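Local coordinates for novel immune-type receptor 11 (Ictalurus punctatus, PDB 2QTE), which is a bony fish immune-type receptor of a family implicated in allogeneic recognition, which it probably carries out through its immunoglobulin variable-like extracellular domain, at residues Gly14-Met19 with Asn79-Arg84; Cys21-Val26 with Gln74-Asn79; Asn28-Ala33 with Val47-Ser52. The protein carries 1 engineered substitution. All coordinates share one frame; numbering follows the deposited sequence.

Overall arrangement
The three contacts run through one V-type immunoglobulin sandwich and are nested along the chain, interaction 3 inside the loop closed by interaction 2 and that inside the loop closed by interaction 1. Interactions 1 and 2 share Asn79 and follow strand 76-80 from its far end to its start; their centres are about 18 Å apart. Interaction 3 belongs to the opposing sheet, on the hairpin of strands 32-37 and 44-49, with its centre about 11 Å from that of interaction 2 and about 22 Å from that of interaction 1. Met23 and Phe76 of interaction 2 pack on Leu32 and Tyr49, so the two sheets meet there, close to the Cys21-Cys93 disulfide.

Interaction 1 of 3, residues Gly14-Met19 with Asn79-Arg84; sequences GENVTM and NIIGAR
Val17 and Ile80 face each other as an antiparallel hydrogen-bonded pair, Val17 N donating to Ile80 O (2.9 Å) and Ile80 N to Val17 O (2.7 Å). Their side chains lie side by side on the inner face, Val17 CG1 meeting Ile80 CD1 at 3.6 Å. Met19 reaches the same methyl from another direction: its chain bends at chi3 (-88°) and lays CE against Ile80 CD1. On the other face Thr18 OG1 donates to Asn79 OD1 (2.8 Å), approaching somewhat out of the amide plane, while Thr18 CG2 also borders that oxygen. This pairing of strands 17-19 and 76-80 corresponds to the B and E strands of an immunoglobulin V domain, in a three-stranded sheet completed by 67-71. Beyond the strand ends the chains stay joined: Ala83 N donates to Glu15 O (2.9 Å), and Gly14 N to Ala83 O (2.8 Å). The Asn16 amide spans to the backbone of Gly82. With CG beside its own backbone N (chi1 -52°), its OD1 takes the N-H of Gly82 (3.0 Å) in the carbonyl plane and packs against Ile81 CG2. Gly14 and Gly82 both have positive phi, which favours glycine at these turns. In the next shell, Asn79 ND2 donates to Ser68 OG, which uses the other end of the amide and should fix its rotation for Thr18. Leu109 and Thr107 of strand 100-110, in the opposite sheet, touch Val17 and Met19 respectively.

Interaction 2 of 3, residues Cys21-Val26 with Gln74-Asn79; sequences CSMSKV and QKFDLN
Cys21 and Phe76 sit opposite each other, and Phe76 N donates to Cys21 O at 2.9 Å. The return bond takes another route. Cys21 N gives its hydrogen to Asp77 OD1 (3.1 Å, N-H...O 166°), meeting the carboxylate from above its plane, whereas Phe76 O is taken by the indole NE1 of Trp34. Asp77 turns its carboxylate anti to its carbonyl carbon (chi1 -52°), which brings OD1 back along the chain, where Phe76 N adds a weak second bond to it. Asp77 OD1 also comes within 3.2 Å of Cys21 O, an acceptor facing an acceptor, a proximity probably made tolerable by the two N-H groups nearby. Without the carboxylate, as with an alanine in place of Asp77, Cys21 N would probably be left without its acceptor, since Phe76 O is already taken by Trp34. Further on, Ser22 and Lys75 form a single backbone bridge, and Met23 N donates to Gln74 O (3.1 Å). Here the chain leaves the B strand of the V-type immunoglobulin sandwich opposite the start of the E strand, and Cys21 carries the canonical intersheet disulfide to Cys93. Its SG lies at the edge of the Phe76 ring, near the ring plane, while Trp34 meets that ring with nearly parallel planes. Met23, bent at chi2 and chi3, folds toward the core: CE touches Lys75 O at 3.3 Å and Phe76 CB at 3.8 Å, and SD makes an oblique Met-aromatic contact with Phe76, 5.4 Å from SD to the ring centroid. At the exposed turn the hydroxyls Ser22 OG and Ser24 OG share a hydrogen bond of 2.8 Å.

Interaction 3 of 3, residues Asn28-Ala33 with Val47-Ser52; sequences NKDNLA and VRYYSS. Engineered in segment 28-33: Asp30 (natural residue Asn).
Leu32 O accepts the N-H of Tyr49 at 2.8 Å in a nearly straight bond (169°), and the neighbouring Ala33 and Arg48 form an antiparallel non-hydrogen-bonded pair. The strands are those of a beta hairpin, 32-37 with 44-49, equivalent to C and C' of an immunoglobulin V domain; the short 3-10 turn at Lys29-Asp30 precedes the first strand. Ala33 CB and Arg48 CB meet at 3.9 Å on one face of the sheet, where the second subunit packs: its Ile100 on Ala33 and its Ile99 on Arg48. Beyond CG the extended chain of Arg48 leads away from segment 28-33, and its NE makes a weak hydrogen bond to Tyr45 OH. Tyr49 carries most of the contact. Its CG stands opposite the backbone N (chi1 177°), which lays the ring against Lys29, and one face receives Lys29 CB in a CH-pi contact, 3.9 Å from CB to the ring centroid. Lys29 CG lies along the same aromatic ring, 3.8 Å from Tyr49 CE2, so the aliphatic base of the lysine rather than its amine does the touching. The backbone of the turn joins in, Lys29 O lying 3.2 Å from Tyr49 CB. Leu32 and Tyr49 both also touch Met23 and Phe76 in the core. The engineered Asp30 crosses the tyrosine at a slant, carboxylate and ring planes 27° apart. A water sits between Asp30 OD1 and Ser51 OG, but both separations are too short to be relied on. Asp30 OD1 itself stops 3.7 Å from Tyr49 CE1.

Interaction 1 of 3, residues Gly14-Met19 with Asn79-Arg84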
loop_
_atom_site.group_PDB
_atom_site.type_symbol
_atom_site.label_atom_id
_atom_site.label_comp_id
_atom_site.label_asym_id
_atom_site.label_seq_id
_atom_site.Cartn_x
_atom_site.Cartn_y
_atom_site.Cartn_z
ATOM N N GLY A 14 -17.237 19.019 5.184
ATOM C CA GLY A 14 -18.650 18.868 4.900
ATOM C C GLY A 14 -18.983 18.629 3.450
ATOM O O GLY A 14 -20.150 18.472 3.119
ATOM N N GLU A 15 -17.956 18.586 2.602
ATOM C CA GLU A 15 -18.125 18.305 1.164
ATOM C C GLU A 15 -18.402 16.803 0.864
ATOM O O GLU A 15 -18.014 15.924 1.630
ATOM C CB GLU A 15 -16.886 18.857 0.415
ATOM C CG GLU A 15 -16.789 18.568 -1.083
ATOM C CD GLU A 15 -15.808 19.470 -1.816
ATOM O OE1 GLU A 15 -15.187 20.376 -1.201
ATOM O OE2 GLU A 15 -15.684 19.267 -3.039
ATOM N N ASN A 16 -19.151 16.521 -0.196
ATOM C CA ASN A 16 -19.337 15.131 -0.592
ATOM C C ASN A 16 -18.297 14.767 -1.602
ATOM O O ASN A 16 -17.979 15.559 -2.488
ATOM C CB ASN A 16 -20.746 14.842 -1.123
ATOM C CG ASN A 16 -21.811 15.308 -0.171
ATOM O OD1 ASN A 16 -21.628 15.255 1.039
ATOM N ND2 ASN A 16 -22.892 15.808 -0.702
ATOM N N VAL A 17 -17.725 13.581 -1.466
ATOM C CA VAL A 17 -16.694 13.192 -2.395
ATOM C C VAL A 17 -16.790 11.727 -2.829
ATOM O O VAL A 17 -17.228 10.860 -2.064
ATOM C CB VAL A 17 -15.267 13.565 -1.873
ATOM C CG1 VAL A 17 -15.050 13.142 -0.423
ATOM C CG2 VAL A 17 -14.178 12.968 -2.787
ATOM N N THR A 18 -16.375 11.475 -4.067
ATOM C CA THR A 18 -16.233 10.103 -4.611
ATOM C C THR A 18 -14.839 9.865 -5.171
ATOM O O THR A 18 -14.370 10.646 -5.980
ATOM C CB THR A 18 -17.269 9.897 -5.685
ATOM O OG1 THR A 18 -18.567 10.004 -5.069
ATOM C CG2 THR A 18 -17.094 8.534 -6.376
ATOM N N MET A 19 -14.152 8.829 -4.691
ATOM C CA MET A 19 -12.857 8.444 -5.266
ATOM C C MET A 19 -13.078 7.178 -6.086
ATOM O O MET A 19 -13.681 6.232 -5.632
ATOM C CB MET A 19 -11.810 8.234 -4.179
ATOM C CG MET A 19 -11.707 9.393 -3.280
ATOM S SD MET A 19 -10.622 9.250 -1.862
ATOM C CE MET A 19 -11.705 8.534 -0.600
ATOM N N ASN A 79 -17.417 6.546 -1.729
ATOM C CA ASN A 79 -18.009 7.864 -1.485
ATOM C C ASN A 79 -17.894 8.241 -0.002
ATOM O O ASN A 79 -17.861 7.368 0.857
ATOM C CB ASN A 79 -19.477 7.858 -1.805
ATOM C CG ASN A 79 -19.794 7.126 -3.083
ATOM O OD1 ASN A 79 -19.303 7.524 -4.129
ATOM N ND2 ASN A 79 -20.608 6.072 -3.013
ATOM N N ILE A 80 -17.807 9.536 0.273
ATOM C CA ILE A 80 -17.971 10.078 1.630
ATOM C C ILE A 80 -19.051 11.158 1.566
ATOM O O ILE A 80 -18.984 12.021 0.687
ATOM C CB ILE A 80 -16.699 10.753 2.197
ATOM C CG1 ILE A 80 -15.453 9.855 2.107
ATOM C CG2 ILE A 80 -16.893 11.036 3.657
ATOM C CD1 ILE A 80 -14.893 9.681 0.703
ATOM N N ILE A 81 -20.054 11.106 2.451
ATOM C CA ILE A 81 -21.001 12.220 2.512
ATOM C C ILE A 81 -20.575 13.053 3.741
ATOM O O ILE A 81 -20.521 12.533 4.850
ATOM C CB ILE A 81 -22.514 11.781 2.423
ATOM C CG1 ILE A 81 -22.840 11.299 0.976
ATOM C CG2 ILE A 81 -23.493 12.995 2.671
ATOM C CD1 ILE A 81 -24.113 10.464 0.847
ATOM N N GLY A 82 -20.238 14.317 3.554
ATOM C CA GLY A 82 -19.846 15.163 4.701
ATOM C C GLY A 82 -18.437 14.933 5.209
ATOM O O GLY A 82 -18.249 14.533 6.364
ATOM N N ALA A 83 -17.439 15.198 4.352
ATOM C CA ALA A 83 -15.987 15.012 4.674
ATOM C C ALA A 83 -15.502 15.705 5.963
ATOM O O ALA A 83 -15.941 16.833 6.282
ATOM C CB ALA A 83 -15.148 15.473 3.482
ATOM N N ARG A 84 -14.637 15.036 6.722
ATOM C CA ARG A 84 -14.008 15.708 7.859
ATOM C C ARG A 84 -12.491 15.596 7.804
ATOM O O ARG A 84 -11.940 14.724 7.095
ATOM C CB ARG A 84 -14.598 15.328 9.220
ATOM C CG ARG A 84 -14.448 13.902 9.748
ATOM C CD ARG A 84 -15.580 13.601 10.804
ATOM N NE ARG A 84 -16.862 14.229 10.411
ATOM C CZ ARG A 84 -18.058 14.023 10.982
ATOM N NH1 ARG A 84 -18.232 13.158 11.988
ATOM N NH2 ARG A 84 -19.096 14.685 10.518
#

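Interaction 2 of 3, residues Cys21-Val26 with Gln74-Asn79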
loop_
_atom_site.group_PDB
_atom_site.type_symbol
_atom_site.label_atom_id
_atom_site.label_comp_id
_atom_site.label_asym_id
_atom_site.label_seq_id
_atom_site.Cartn_x
_atom_site.Cartn_y
_atom_site.Cartn_z
ATOM N N CYS A 21 -12.410 3.885 -8.772
ATOM C CA CYS A 21 -11.573 2.764 -9.147
ATOM C C CYS A 21 -12.376 1.974 -10.177
ATOM O O CYS A 21 -13.517 1.629 -9.913
ATOM C CB CYS A 21 -11.289 1.887 -7.945
ATOM S SG CYS A 21 -10.314 0.381 -8.272
ATOM N N SER A 22 -11.802 1.697 -11.346
ATOM C CA SER A 22 -12.539 0.939 -12.370
ATOM C C SER A 22 -12.515 -0.565 -12.108
ATOM O O SER A 22 -11.596 -1.101 -11.476
ATOM C CB SER A 22 -12.084 1.306 -13.791
ATOM O OG SER A 22 -12.780 0.547 -14.784
ATOM N N MET A 23 -13.548 -1.238 -12.594
ATOM C CA MET A 23 -13.771 -2.653 -12.369
ATOM C C MET A 23 -13.415 -3.431 -13.644
ATOM O O MET A 23 -13.088 -4.624 -13.592
ATOM C CB MET A 23 -15.257 -2.866 -12.012
ATOM C CG MET A 23 -15.616 -4.188 -11.410
ATOM S SD MET A 23 -15.057 -4.266 -9.722
ATOM C CE MET A 23 -16.552 -3.934 -8.791
ATOM N N SER A 24 -13.460 -2.745 -14.785
ATOM C CA SER A 24 -13.422 -3.433 -16.079
ATOM C C SER A 24 -12.369 -4.551 -16.120
ATOM O O SER A 24 -12.678 -5.670 -16.551
ATOM C CB SER A 24 -13.313 -2.456 -17.261
ATOM O OG SER A 24 -12.659 -1.232 -16.923
ATOM N N LYS A 25 -11.170 -4.253 -15.604
ATOM C CA LYS A 25 -10.048 -5.193 -15.582
ATOM C C LYS A 25 -9.713 -5.636 -14.164
ATOM O O LYS A 25 -8.671 -5.254 -13.600
ATOM C CB LYS A 25 -8.820 -4.593 -16.270
ATOM C CG LYS A 25 -8.599 -3.105 -15.959
ATOM C CD LYS A 25 -9.769 -2.235 -16.442
ATOM C CE LYS A 25 -9.803 -0.910 -15.742
ATOM N NZ LYS A 25 -8.798 0.026 -16.308
ATOM N N VAL A 26 -10.611 -6.422 -13.585
ATOM C CA VAL A 26 -10.337 -7.116 -12.346
ATOM C C VAL A 26 -10.346 -8.612 -12.641
ATOM O O VAL A 26 -11.297 -9.123 -13.216
ATOM C CB VAL A 26 -11.390 -6.767 -11.263
ATOM C CG1 VAL A 26 -11.248 -7.682 -10.047
ATOM C CG2 VAL A 26 -11.288 -5.297 -10.862
ATOM N N GLN A 74 -18.837 -1.889 -13.616
ATOM C CA GLN A 74 -17.881 -0.933 -14.121
ATOM C C GLN A 74 -17.162 -0.186 -13.012
ATOM O O GLN A 74 -16.073 0.343 -13.248
ATOM C CB GLN A 74 -18.540 0.032 -15.113
ATOM C CG GLN A 74 -19.068 -0.669 -16.418
ATOM C CD GLN A 74 -20.536 -1.117 -16.317
ATOM O OE1 GLN A 74 -20.849 -2.216 -15.833
ATOM N NE2 GLN A 74 -21.440 -0.253 -16.772
ATOM N N LYS A 75 -17.737 -0.173 -11.809
ATOM C CA LYS A 75 -17.295 0.760 -10.769
ATOM C C LYS A 75 -16.994 0.096 -9.455
ATOM O O LYS A 75 -17.681 -0.831 -9.041
ATOM C CB LYS A 75 -18.380 1.815 -10.515
ATOM C CG LYS A 75 -18.641 2.746 -11.672
ATOM C CD LYS A 75 -19.715 3.755 -11.330
ATOM C CE LYS A 75 -20.022 4.617 -12.525
ATOM N NZ LYS A 75 -20.580 5.941 -12.124
ATOM N N PHE A 76 -15.979 0.590 -8.768
ATOM C CA PHE A 76 -15.771 0.179 -7.413
ATOM C C PHE A 76 -15.395 1.464 -6.689
ATOM O O PHE A 76 -14.260 1.622 -6.202
ATOM C CB PHE A 76 -14.678 -0.880 -7.402
ATOM C CG PHE A 76 -14.451 -1.529 -6.071
ATOM C CD1 PHE A 76 -15.444 -2.302 -5.471
ATOM C CD2 PHE A 76 -13.227 -1.406 -5.422
ATOM C CE1 PHE A 76 -15.245 -2.900 -4.250
ATOM C CE2 PHE A 76 -13.031 -2.012 -4.185
ATOM C CZ PHE A 76 -14.027 -2.760 -3.598
ATOM N N ASP A 77 -16.325 2.410 -6.675
ATOM C CA ASP A 77 -15.983 3.782 -6.221
ATOM C C ASP A 77 -16.358 4.012 -4.768
ATOM O O ASP A 77 -17.415 3.609 -4.338
ATOM C CB ASP A 77 -16.664 4.830 -7.073
ATOM C CG ASP A 77 -16.430 4.630 -8.572
ATOM O OD1 ASP A 77 -15.461 3.926 -8.961
ATOM O OD2 ASP A 77 -17.191 5.226 -9.350
ATOM N N LEU A 78 -15.502 4.734 -4.048
ATOM C CA LEU A 78 -15.693 4.980 -2.638
ATOM C C LEU A 78 -16.312 6.398 -2.461
ATOM O O LEU A 78 -15.792 7.341 -3.011
ATOM C CB LEU A 78 -14.306 4.864 -1.989
ATOM C CG LEU A 78 -14.101 4.991 -0.481
ATOM C CD1 LEU A 78 -14.913 3.967 0.279
ATOM C CD2 LEU A 78 -12.598 4.835 -0.212
ATOM N N ASN A 79 -17.417 6.546 -1.729
ATOM C CA ASN A 79 -18.009 7.864 -1.485
ATOM C C ASN A 79 -17.894 8.241 -0.002
ATOM O O ASN A 79 -17.861 7.368 0.857
ATOM C CB ASN A 79 -19.477 7.858 -1.805
ATOM C CG ASN A 79 -19.794 7.126 -3.083
ATOM O OD1 ASN A 79 -19.303 7.524 -4.129
ATOM N ND2 ASN A 79 -20.608 6.072 -3.013
#

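Interaction 3 of 3, residues Asn28-Ala33 with Val47-Ser52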
loop_
_atom_site.group_PDB
_atom_site.type_symbol
_atom_site.label_atom_id
_atom_site.label_comp_id
_atom_site.label_asym_id
_atom_site.label_seq_id
_atom_site.Cartn_x
_atom_site.Cartn_y
_atom_site.Cartn_z
ATOM N N ASN A 28 -10.155 -11.297 -10.303
ATOM C CA ASN A 28 -10.945 -11.996 -9.297
ATOM C C ASN A 28 -11.585 -10.924 -8.411
ATOM O O ASN A 28 -10.990 -10.504 -7.420
ATOM C CB ASN A 28 -10.003 -12.888 -8.489
ATOM C CG ASN A 28 -10.719 -13.924 -7.666
ATOM O OD1 ASN A 28 -11.608 -13.603 -6.889
ATOM N ND2 ASN A 28 -10.295 -15.188 -7.797
ATOM N N LYS A 29 -12.787 -10.475 -8.790
ATOM C CA LYS A 29 -13.536 -9.426 -8.050
ATOM C C LYS A 29 -13.330 -9.563 -6.570
ATOM O O LYS A 29 -13.264 -8.578 -5.848
ATOM C CB LYS A 29 -15.036 -9.474 -8.373
ATOM C CG LYS A 29 -15.542 -8.337 -9.254
ATOM C CD LYS A 29 -15.423 -8.630 -10.738
ATOM C CE LYS A 29 -16.183 -7.596 -11.552
ATOM N NZ LYS A 29 -17.667 -7.605 -11.316
ATOM N N ASP A 30 -13.183 -10.802 -6.133
ATOM C CA ASP A 30 -13.113 -11.130 -4.733
ATOM C C ASP A 30 -11.842 -10.712 -3.995
ATOM O O ASP A 30 -11.873 -10.649 -2.783
ATOM C CB ASP A 30 -13.358 -12.630 -4.539
ATOM C CG ASP A 30 -14.606 -13.132 -5.292
ATOM O OD1 ASP A 30 -15.509 -12.308 -5.630
ATOM O OD2 ASP A 30 -14.656 -14.369 -5.533
ATOM N N ASN A 31 -10.742 -10.436 -4.700
ATOM C CA ASN A 31 -9.512 -9.951 -4.048
ATOM C C ASN A 31 -9.289 -8.468 -4.283
ATOM O O ASN A 31 -8.147 -7.970 -4.232
ATOM C CB ASN A 31 -8.264 -10.744 -4.484
ATOM C CG ASN A 31 -8.369 -12.224 -4.171
ATOM O OD1 ASN A 31 -9.456 -12.747 -4.011
ATOM N ND2 ASN A 31 -7.234 -12.906 -4.107
ATOM N N LEU A 32 -10.390 -7.761 -4.511
ATOM C CA LEU A 32 -10.330 -6.344 -4.773
ATOM C C LEU A 32 -10.797 -5.532 -3.554
ATOM O O LEU A 32 -11.761 -5.920 -2.867
ATOM C CB LEU A 32 -11.153 -6.036 -5.996
ATOM C CG LEU A 32 -11.294 -4.606 -6.426
ATOM C CD1 LEU A 32 -10.010 -4.063 -7.045
ATOM C CD2 LEU A 32 -12.439 -4.545 -7.404
ATOM N N ALA A 33 -10.070 -4.447 -3.266
ATOM C CA ALA A 33 -10.252 -3.732 -2.022
ATOM C C ALA A 33 -9.634 -2.363 -2.108
ATOM O O ALA A 33 -8.734 -2.130 -2.919
ATOM C CB ALA A 33 -9.581 -4.524 -0.862
ATOM N N VAL A 47 -11.865 -1.365 2.908
ATOM C CA VAL A 47 -13.154 -1.894 2.451
ATOM C C VAL A 47 -12.903 -2.807 1.262
ATOM O O VAL A 47 -12.128 -2.466 0.417
ATOM C CB VAL A 47 -14.196 -0.758 2.111
ATOM C CG1 VAL A 47 -13.657 0.240 1.111
ATOM C CG2 VAL A 47 -15.489 -1.323 1.607
ATOM N N ARG A 48 -13.526 -3.982 1.236
ATOM C CA ARG A 48 -13.307 -4.942 0.170
ATOM C C ARG A 48 -14.562 -5.198 -0.651
ATOM O O ARG A 48 -15.682 -4.980 -0.200
ATOM C CB ARG A 48 -12.716 -6.273 0.680
ATOM C CG ARG A 48 -13.584 -7.020 1.644
ATOM C CD ARG A 48 -12.759 -8.104 2.374
ATOM N NE ARG A 48 -13.489 -8.684 3.506
ATOM C CZ ARG A 48 -14.229 -9.784 3.452
ATOM N NH1 ARG A 48 -14.848 -10.212 4.547
ATOM N NH2 ARG A 48 -14.348 -10.456 2.312
ATOM N N TYR A 49 -14.355 -5.648 -1.875
ATOM C CA TYR A 49 -15.461 -6.177 -2.657
ATOM C C TYR A 49 -16.035 -7.392 -1.932
ATOM O O TYR A 49 -15.317 -8.144 -1.264
ATOM C CB TYR A 49 -14.986 -6.542 -4.058
ATOM C CG TYR A 49 -16.066 -7.156 -4.874
ATOM C CD1 TYR A 49 -16.396 -8.506 -4.714
ATOM C CD2 TYR A 49 -16.796 -6.383 -5.786
ATOM C CE1 TYR A 49 -17.419 -9.088 -5.448
ATOM C CE2 TYR A 49 -17.811 -6.948 -6.549
ATOM C CZ TYR A 49 -18.115 -8.313 -6.370
ATOM O OH TYR A 49 -19.126 -8.884 -7.105
ATOM N N TYR A 50 -17.355 -7.561 -2.001
ATOM C CA TYR A 50 -17.971 -8.563 -1.148
ATOM C C TYR A 50 -19.239 -9.170 -1.753
ATOM O O TYR A 50 -20.029 -8.489 -2.386
ATOM C CB TYR A 50 -18.197 -7.986 0.265
ATOM C CG TYR A 50 -18.774 -8.977 1.248
ATOM C CD1 TYR A 50 -20.126 -8.909 1.617
ATOM C CD2 TYR A 50 -17.984 -9.998 1.802
ATOM C CE1 TYR A 50 -20.674 -9.817 2.521
ATOM C CE2 TYR A 50 -18.527 -10.912 2.719
ATOM C CZ TYR A 50 -19.876 -10.817 3.054
ATOM O OH TYR A 50 -20.443 -11.705 3.945
ATOM N N SER A 51 -19.430 -10.464 -1.552
ATOM C CA SER A 51 -20.566 -11.144 -2.182
ATOM C C SER A 51 -21.818 -10.895 -1.390
ATOM O O SER A 51 -22.118 -11.609 -0.437
ATOM C CB SER A 51 -20.315 -12.655 -2.354
ATOM O OG SER A 51 -19.572 -12.870 -3.548
ATOM N N SER A 52 -22.531 -9.851 -1.784
ATOM C CA SER A 52 -23.712 -9.420 -1.061
ATOM C C SER A 52 -24.495 -8.456 -1.912
ATOM O O SER A 52 -24.070 -8.097 -3.029
ATOM C CB SER A 52 -23.339 -8.770 0.280
ATOM O OG SER A 52 -22.735 -7.498 0.083
HETATM O O HOH W 1 -17.633 -13.468 -4.846
#